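Local structure of rhamnose ABC transporter, periplasmic rhamnose-binding protein (Kribbella flavida, 4KVF) at residues K157-G162 and T272-A277; A239-V244 and V253-L258; E38-A43 and A294-Q299. The protein probably binds a carbohydrate, presumably rhamnose, outside the cell membrane and delivers it to an ABC transporter. One frame throughout, in Å; residues are numbered along the deposited sequence.

Interaction 1 (K157-G162 and T272-A277); sequences KELAGG and TVKKFA
The carboxylate of E158 is met by the ammonium group of K275 on the syn side of OE2, 29° out of the carboxylate plane, so the N-H approach is tilted out of the plane of the carboxylate. NZ of K275 lies 3.3 Å from OE2 of E158 and 4.0 Å from OE1, and the salt bridge therefore rests on a single oxygen. The two side chains cross at about a right angle, and CD of K275 also passes 3.8 Å from OE2 of E158. A bend in the lysine at chi3 (-118°) turns NZ toward the acid, while E158 runs extended beyond CG. The same NZ has a second salt bridge, to E331, so two carboxylates share one cation. With an alanine in place of K275, E158 and E331 would probably lose that shared positive charge and be left as acids without this mate.

The contact illustrates how a helix end in a periplasmic binding protein fold meets the neighbouring loop: helix 145-159 stops in a Schellman motif, with G161 at positive phi, its N bonded to O of E158 at 3.0 Å and N of G162 bonded to O of K157 at 2.8 Å. From the last turn L159 extends toward the 272-277 segment beside E158, also touching A254 and T256 of strand 254-257. Its CD2 meets CE of K274 at 4.1 Å, the leucine and the lysine sliding past each other in opposite directions, so that K274 offers a methylene rather than its charge. F276 leaves the backbone on the side away from the helix end, and its ring meets that of F332 with the planes about 25° apart.

Interaction 2 (A239-V244 and V253-L258); sequences AASRYV and VAITGL
I255 reaches from strand 254-257 into the flank of helix 234-245, and each of its side-chain atoms meets something there. CB lies 4.2 Å from OG of S241, and the CG2 branch comes closer to that oxygen, at 3.6 Å. The other branch starts with CG1, placed anti to the carbonyl carbon (chi1 -58°), which passes 3.9 Å from CG2 of V244. At the tip, CD1 of I255 is 3.7 Å from CG2 of V244 and 4.0 Å from CB of A240, fitting between residues one helical turn apart; the isoleucine and V244 slide past each other in opposite directions. V244 carries the contact on toward the start of the strand, where its CG2 sits 3.9 Å from CG1 of V253.

The pair belongs to a beta-alpha-beta crossover. Strand 226-231 leads into helix 234-245; over 239-244 the helix runs almost antiparallel (169°) to strand 254-257, the axes of these short pieces 8.8 Å apart at closest. The opposite face of that strand is turned to helix 145-159, where T256 touches M155.

The only polar side-chain atom at this interface, OG of S241, spends its hydrogen bond on O of I237 within its own helix. What holds helix to strand is therefore the burial and close fit of methyl and methylene groups, with no hydrogen bond passing between the two segments.

Interaction 3 (E38-A43 and A294-Q299); sequences EGLKIA and ALKSGQ
L40 and K296 face each other with their CA atoms 8.3 Å apart, one just ahead of strand 41-45 and the other in the last turn of helix 281-296. The helix closes in a Schellman motif: G298 takes a positive phi of 82°, its N bonds to O of L295 at 3.2 Å, and N of Q299 reaches O of A294 at 2.9 Å. On the other segment the chain turns at G39, also at positive phi, before L40 leads into the strand.

Across this approach L40 divides its two methyls. CD2 touches CG of K296 at 3.7 Å, the side chains crossing obliquely, whereas CD1 lies more loosely against OG of S297, at 4.2 Å. The lysine sets off toward the leucine with CG opposite its backbone N (chi1 -171°), then bends at chi2 (61°), and its ammonium group turns off to a salt bridge with D121. S297 likewise uses its hydroxyl on other partners, hydrogen-bonding to O of A293 one turn back and to N of K37.

A strand entering a parallel sheet is thus covered at its start by the end of a helix. With the lysine's charge and the serine's hydroxyl bonded to other partners, L40 meets a methylene and, more loosely, OG of S297: the contact is dispersive, and K296 serves it with the base of its chain while keeping its ammonium group for an acid.

In the fold
Interactions 1 and 2 are neighbours in one lobe, their centres 10 Å apart, and strand 254-257 links them. Two probable hydrogen bonds join them, OG1 of T256 to O of K275 and N of A277 to O of G257, each 2.9 Å long, and V273 packs against S241, so segment 272-277 of interaction 1 lies directly against both halves of interaction 2. Interaction 3 lies on the other side of the chain's centre, in the lobe of the six-stranded sheet; its centre is 42 Å from that of interaction 1, with the nearest atoms about 26 Å apart. Strand 276-278 and helix 281-296, successive in the chain, thus serve different lobes. In relatives the sugar binds in the cleft between such lobes.

Interaction 1 (K157-G162 and T272-A277)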
loop_
_atom_site.group_PDB
_atom_site.type_symbol
_atom_site.label_atom_id
_atom_site.label_comp_id
_atom_site.label_asym_id
_atom_site.label_seq_id
_atom_site.Cartn_x
_atom_site.Cartn_y
_atom_site.Cartn_z
ATOM N N LYS A 157 -6.236 11.563 -16.424
ATOM C CA LYS A 157 -5.949 12.288 -17.657
ATOM C C LYS A 157 -6.192 11.426 -18.896
ATOM O O LYS A 157 -6.785 11.885 -19.866
ATOM C CB LYS A 157 -4.512 12.816 -17.656
ATOM C CG LYS A 157 -4.190 13.766 -18.808
ATOM C CD LYS A 157 -2.822 14.389 -18.581
ATOM C CE LYS A 157 -2.431 15.384 -19.652
ATOM N NZ LYS A 157 -1.072 15.912 -19.339
ATOM N N GLU A 158 -5.728 10.180 -18.849
ATOM C CA GLU A 158 -5.952 9.237 -19.942
ATOM C C GLU A 158 -7.448 9.014 -20.165
ATOM O O GLU A 158 -7.944 9.126 -21.287
ATOM C CB GLU A 158 -5.258 7.903 -19.643
ATOM C CG GLU A 158 -3.743 7.986 -19.537
ATOM C CD GLU A 158 -3.124 6.733 -18.937
ATOM O OE1 GLU A 158 -1.905 6.516 -19.131
ATOM O OE2 GLU A 158 -3.851 5.971 -18.260
ATOM N N LEU A 159 -8.164 8.706 -19.088
ATOM C CA LEU A 159 -9.592 8.400 -19.175
ATOM C C LEU A 159 -10.406 9.600 -19.661
ATOM O O LEU A 159 -11.439 9.440 -20.318
ATOM C CB LEU A 159 -10.108 7.890 -17.818
ATOM C CG LEU A 159 -9.533 6.534 -17.377
ATOM C CD1 LEU A 159 -9.749 6.304 -15.882
ATOM C CD2 LEU A 159 -10.165 5.412 -18.195
ATOM N N ALA A 160 -9.933 10.805 -19.357
ATOM C CA ALA A 160 -10.623 12.029 -19.768
ATOM C C ALA A 160 -10.215 12.460 -21.172
ATOM O O ALA A 160 -10.685 13.481 -21.675
ATOM C CB ALA A 160 -10.350 13.152 -18.786
ATOM N N GLY A 161 -9.331 11.688 -21.794
ATOM C CA GLY A 161 -8.833 12.032 -23.113
ATOM C C GLY A 161 -8.046 13.330 -23.120
ATOM O O GLY A 161 -8.114 14.096 -24.081
ATOM N N GLY A 162 -7.305 13.584 -22.042
ATOM C CA GLY A 162 -6.416 14.730 -21.980
ATOM C C GLY A 162 -6.993 16.011 -21.396
ATOM O O GLY A 162 -6.245 16.919 -21.037
ATOM N N THR A 272 -17.203 -1.195 -16.806
ATOM C CA THR A 272 -17.453 0.043 -16.071
ATOM C C THR A 272 -16.135 0.726 -15.734
ATOM O O THR A 272 -16.001 1.953 -15.838
ATOM C CB THR A 272 -18.231 -0.219 -14.767
ATOM O OG1 THR A 272 -19.492 -0.822 -15.080
ATOM C CG2 THR A 272 -18.466 1.082 -14.010
ATOM N N VAL A 273 -15.163 -0.078 -15.315
ATOM C CA VAL A 273 -13.848 0.436 -14.950
ATOM C C VAL A 273 -12.797 -0.135 -15.891
ATOM O O VAL A 273 -12.744 -1.348 -16.118
ATOM C CB VAL A 273 -13.501 0.077 -13.497
ATOM C CG1 VAL A 273 -12.057 0.452 -13.182
ATOM C CG2 VAL A 273 -14.469 0.767 -12.548
ATOM N N LYS A 274 -11.974 0.741 -16.457
ATOM C CA LYS A 274 -10.944 0.307 -17.394
ATOM C C LYS A 274 -9.594 0.184 -16.711
ATOM O O LYS A 274 -8.799 -0.700 -17.040
ATOM C CB LYS A 274 -10.870 1.253 -18.597
ATOM C CG LYS A 274 -12.155 1.253 -19.428
ATOM C CD LYS A 274 -11.975 1.920 -20.783
ATOM C CE LYS A 274 -12.560 3.325 -20.790
ATOM N NZ LYS A 274 -12.452 3.962 -22.133
ATOM N N LYS A 275 -9.350 1.057 -15.741
ATOM C CA LYS A 275 -8.061 1.111 -15.080
ATOM C C LYS A 275 -8.247 1.609 -13.649
ATOM O O LYS A 275 -9.071 2.488 -13.395
ATOM C CB LYS A 275 -7.146 2.069 -15.846
ATOM C CG LYS A 275 -5.678 1.689 -15.870
ATOM C CD LYS A 275 -4.872 2.679 -16.712
ATOM C CE LYS A 275 -4.222 2.008 -17.919
ATOM N NZ LYS A 275 -3.055 2.794 -18.426
ATOM N N PHE A 276 -7.505 1.014 -12.718
ATOM C CA PHE A 276 -7.390 1.535 -11.358
ATOM C C PHE A 276 -6.050 1.070 -10.794
ATOM O O PHE A 276 -5.343 0.300 -11.442
ATOM C CB PHE A 276 -8.589 1.134 -10.465
ATOM C CG PHE A 276 -8.644 -0.337 -10.100
ATOM C CD1 PHE A 276 -9.314 -1.247 -10.904
ATOM C CD2 PHE A 276 -8.058 -0.798 -8.929
ATOM C CE1 PHE A 276 -9.367 -2.595 -10.568
ATOM C CE2 PHE A 276 -8.111 -2.139 -8.582
ATOM C CZ PHE A 276 -8.772 -3.043 -9.406
ATOM N N ALA A 277 -5.686 1.558 -9.615
ATOM C CA ALA A 277 -4.389 1.230 -9.032
ATOM C C ALA A 277 -4.502 0.675 -7.620
ATOM O O ALA A 277 -5.507 0.856 -6.945
ATOM C CB ALA A 277 -3.489 2.474 -9.019
#

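Interaction 2 (A239-V244 and V253-L258)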
loop_
_atom_site.group_PDB
_atom_site.type_symbol
_atom_site.label_atom_id
_atom_site.label_comp_id
_atom_site.label_asym_id
_atom_site.label_seq_id
_atom_site.Cartn_x
_atom_site.Cartn_y
_atom_site.Cartn_z
ATOM N N ALA A 239 -18.161 1.510 -4.662
ATOM C CA ALA A 239 -19.505 2.055 -4.575
ATOM C C ALA A 239 -19.815 2.931 -5.784
ATOM O O ALA A 239 -20.923 2.893 -6.313
ATOM C CB ALA A 239 -19.681 2.840 -3.296
ATOM N N ALA A 240 -18.832 3.712 -6.225
ATOM C CA ALA A 240 -19.030 4.542 -7.412
ATOM C C ALA A 240 -19.239 3.683 -8.649
ATOM O O ALA A 240 -20.106 3.967 -9.470
ATOM C CB ALA A 240 -17.857 5.492 -7.615
ATOM N N SER A 241 -18.443 2.623 -8.773
ATOM C CA SER A 241 -18.560 1.707 -9.898
ATOM C C SER A 241 -19.915 1.030 -9.899
ATOM O O SER A 241 -20.549 0.873 -10.951
ATOM C CB SER A 241 -17.464 0.647 -9.834
ATOM O OG SER A 241 -16.193 1.262 -9.805
ATOM N N ARG A 242 -20.363 0.628 -8.715
ATOM C CA ARG A 242 -21.656 -0.030 -8.603
ATOM C C ARG A 242 -22.773 0.915 -9.026
ATOM O O ARG A 242 -23.726 0.500 -9.679
ATOM C CB ARG A 242 -21.903 -0.560 -7.188
ATOM C CG ARG A 242 -23.146 -1.439 -7.086
ATOM C CD ARG A 242 -23.284 -2.075 -5.715
ATOM N NE ARG A 242 -23.617 -1.099 -4.683
ATOM C CZ ARG A 242 -22.754 -0.632 -3.789
ATOM N NH1 ARG A 242 -23.153 0.257 -2.890
ATOM N NH2 ARG A 242 -21.492 -1.050 -3.790
ATOM N N TYR A 243 -22.656 2.189 -8.663
ATOM C CA TYR A 243 -23.651 3.156 -9.112
ATOM C C TYR A 243 -23.592 3.338 -10.621
ATOM O O TYR A 243 -24.604 3.241 -11.301
ATOM C CB TYR A 243 -23.497 4.526 -8.452
ATOM C CG TYR A 243 -24.403 5.528 -9.123
ATOM C CD1 TYR A 243 -25.772 5.456 -8.958
ATOM C CD2 TYR A 243 -23.896 6.519 -9.955
ATOM C CE1 TYR A 243 -26.618 6.350 -9.585
ATOM C CE2 TYR A 243 -24.740 7.422 -10.595
ATOM C CZ TYR A 243 -26.098 7.334 -10.400
ATOM O OH TYR A 243 -26.947 8.226 -11.022
ATOM N N VAL A 244 -22.403 3.635 -11.137
ATOM C CA VAL A 244 -22.249 3.884 -12.568
ATOM C C VAL A 244 -22.675 2.681 -13.417
ATOM O O VAL A 244 -23.331 2.845 -14.445
ATOM C CB VAL A 244 -20.817 4.360 -12.904
ATOM C CG1 VAL A 244 -20.591 4.387 -14.402
ATOM C CG2 VAL A 244 -20.589 5.746 -12.305
ATOM N N VAL A 253 -19.120 8.093 -18.187
ATOM C CA VAL A 253 -18.165 8.639 -17.227
ATOM C C VAL A 253 -17.200 7.534 -16.809
ATOM O O VAL A 253 -17.592 6.367 -16.697
ATOM C CB VAL A 253 -18.869 9.267 -15.994
ATOM C CG1 VAL A 253 -19.602 8.208 -15.193
ATOM C CG2 VAL A 253 -17.867 9.998 -15.110
ATOM N N ALA A 254 -15.934 7.886 -16.618
ATOM C CA ALA A 254 -14.941 6.907 -16.201
ATOM C C ALA A 254 -14.834 6.904 -14.685
ATOM O O ALA A 254 -15.040 7.931 -14.039
ATOM C CB ALA A 254 -13.590 7.207 -16.823
ATOM N N ILE A 255 -14.515 5.743 -14.124
ATOM C CA ILE A 255 -14.265 5.621 -12.695
ATOM C C ILE A 255 -12.871 5.049 -12.509
ATOM O O ILE A 255 -12.552 4.020 -13.096
ATOM C CB ILE A 255 -15.283 4.663 -12.020
ATOM C CG1 ILE A 255 -16.718 5.145 -12.242
ATOM C CG2 ILE A 255 -14.985 4.524 -10.535
ATOM C CD1 ILE A 255 -17.081 6.372 -11.424
ATOM N N THR A 256 -12.031 5.719 -11.722
ATOM C CA THR A 256 -10.724 5.163 -11.374
ATOM C C THR A 256 -10.424 5.447 -9.898
ATOM O O THR A 256 -11.295 5.925 -9.181
ATOM C CB THR A 256 -9.603 5.686 -12.300
ATOM O OG1 THR A 256 -8.388 4.972 -12.031
ATOM C CG2 THR A 256 -9.374 7.180 -12.099
ATOM N N GLY A 257 -9.221 5.135 -9.431
ATOM C CA GLY A 257 -8.931 5.274 -8.018
ATOM C C GLY A 257 -8.142 4.104 -7.460
ATOM O O GLY A 257 -7.382 3.459 -8.183
ATOM N N LEU A 258 -8.322 3.830 -6.174
ATOM C CA LEU A 258 -7.578 2.766 -5.510
ATOM C C LEU A 258 -8.557 1.689 -5.094
ATOM O O LEU A 258 -9.470 1.944 -4.311
ATOM C CB LEU A 258 -6.854 3.313 -4.287
ATOM C CG LEU A 258 -5.856 4.423 -4.600
ATOM C CD1 LEU A 258 -5.350 5.015 -3.299
ATOM C CD2 LEU A 258 -4.698 3.900 -5.459
#

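Interaction 3 (E38-A43 and A294-Q299)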
loop_
_atom_site.group_PDB
_atom_site.type_symbol
_atom_site.label_atom_id
_atom_site.label_comp_id
_atom_site.label_asym_id
_atom_site.label_seq_id
_atom_site.Cartn_x
_atom_site.Cartn_y
_atom_site.Cartn_z
ATOM N N GLU A 38 21.637 -18.343 5.673
ATOM C CA GLU A 38 20.545 -19.310 5.732
ATOM C C GLU A 38 20.063 -19.477 7.171
ATOM O O GLU A 38 20.769 -19.122 8.115
ATOM C CB GLU A 38 20.993 -20.668 5.179
ATOM C CG GLU A 38 21.313 -20.657 3.704
ATOM C CD GLU A 38 21.866 -21.982 3.209
ATOM O OE1 GLU A 38 22.334 -22.792 4.038
ATOM O OE2 GLU A 38 21.839 -22.209 1.981
ATOM N N GLY A 39 18.861 -20.019 7.333
ATOM C CA GLY A 39 18.347 -20.351 8.651
ATOM C C GLY A 39 17.896 -19.172 9.497
ATOM O O GLY A 39 17.704 -19.312 10.712
ATOM N N LEU A 40 17.716 -18.011 8.872
ATOM C CA LEU A 40 17.234 -16.831 9.594
ATOM C C LEU A 40 15.795 -17.015 10.056
ATOM O O LEU A 40 14.937 -17.440 9.278
ATOM C CB LEU A 40 17.300 -15.588 8.706
ATOM C CG LEU A 40 18.715 -15.184 8.318
ATOM C CD1 LEU A 40 18.680 -13.954 7.432
ATOM C CD2 LEU A 40 19.535 -14.930 9.571
ATOM N N LYS A 41 15.533 -16.684 11.317
ATOM C CA LYS A 41 14.181 -16.731 11.851
ATOM C C LYS A 41 13.524 -15.380 11.610
ATOM O O LYS A 41 13.915 -14.379 12.196
ATOM C CB LYS A 41 14.194 -17.064 13.346
ATOM C CG LYS A 41 14.860 -18.380 13.686
ATOM C CD LYS A 41 14.742 -18.655 15.169
ATOM C CE LYS A 41 14.236 -20.065 15.428
ATOM N NZ LYS A 41 15.303 -20.977 15.930
ATOM N N ILE A 42 12.543 -15.353 10.718
ATOM C CA ILE A 42 11.914 -14.100 10.317
ATOM C C ILE A 42 10.435 -14.151 10.675
ATOM O O ILE A 42 9.704 -15.019 10.196
ATOM C CB ILE A 42 12.113 -13.850 8.802
ATOM C CG1 ILE A 42 13.611 -13.831 8.464
ATOM C CG2 ILE A 42 11.435 -12.540 8.392
ATOM C CD1 ILE A 42 13.934 -13.600 6.976
ATOM N N ALA A 43 9.997 -13.240 11.541
ATOM C CA ALA A 43 8.628 -13.281 12.044
ATOM C C ALA A 43 7.849 -12.066 11.557
ATOM O O ALA A 43 8.405 -10.976 11.477
ATOM C CB ALA A 43 8.630 -13.315 13.557
ATOM N N ALA A 294 18.924 -9.020 4.362
ATOM C CA ALA A 294 20.080 -8.235 3.954
ATOM C C ALA A 294 20.655 -7.512 5.145
ATOM O O ALA A 294 21.867 -7.431 5.289
ATOM C CB ALA A 294 19.717 -7.228 2.857
ATOM N N LEU A 295 19.783 -6.987 6.003
ATOM C CA LEU A 295 20.245 -6.302 7.216
ATOM C C LEU A 295 20.986 -7.261 8.149
ATOM O O LEU A 295 22.082 -6.963 8.636
ATOM C CB LEU A 295 19.061 -5.664 7.951
ATOM C CG LEU A 295 18.528 -4.394 7.279
ATOM C CD1 LEU A 295 17.120 -4.120 7.756
ATOM C CD2 LEU A 295 19.432 -3.209 7.600
ATOM N N LYS A 296 20.377 -8.413 8.391
ATOM C CA LYS A 296 20.939 -9.402 9.322
ATOM C C LYS A 296 22.229 -10.026 8.802
ATOM O O LYS A 296 23.096 -10.422 9.585
ATOM C CB LYS A 296 19.898 -10.486 9.635
ATOM C CG LYS A 296 20.283 -11.452 10.751
ATOM C CD LYS A 296 20.482 -10.725 12.073
ATOM C CE LYS A 296 20.913 -11.693 13.170
ATOM N NZ LYS A 296 21.387 -10.968 14.383
ATOM N N SER A 297 22.358 -10.101 7.483
ATOM C CA SER A 297 23.549 -10.671 6.852
ATOM C C SER A 297 24.666 -9.649 6.657
ATOM O O SER A 297 25.755 -9.982 6.182
ATOM C CB SER A 297 23.172 -11.307 5.509
ATOM O OG SER A 297 22.055 -12.175 5.679
ATOM N N GLY A 298 24.403 -8.402 7.021
ATOM C CA GLY A 298 25.404 -7.360 6.900
ATOM C C GLY A 298 25.551 -6.725 5.526
ATOM O O GLY A 298 26.493 -5.967 5.297
ATOM N N GLN A 299 24.635 -7.017 4.603
ATOM C CA GLN A 299 24.717 -6.438 3.259
ATOM C C GLN A 299 24.345 -4.952 3.218
ATOM O O GLN A 299 24.869 -4.186 2.397
ATOM C CB GLN A 299 23.813 -7.196 2.289
ATOM C CG GLN A 299 24.218 -8.619 2.014
ATOM C CD GLN A 299 23.279 -9.291 1.035
ATOM O OE1 GLN A 299 22.163 -8.817 0.805
ATOM N NE2 GLN A 299 23.728 -10.393 0.442
#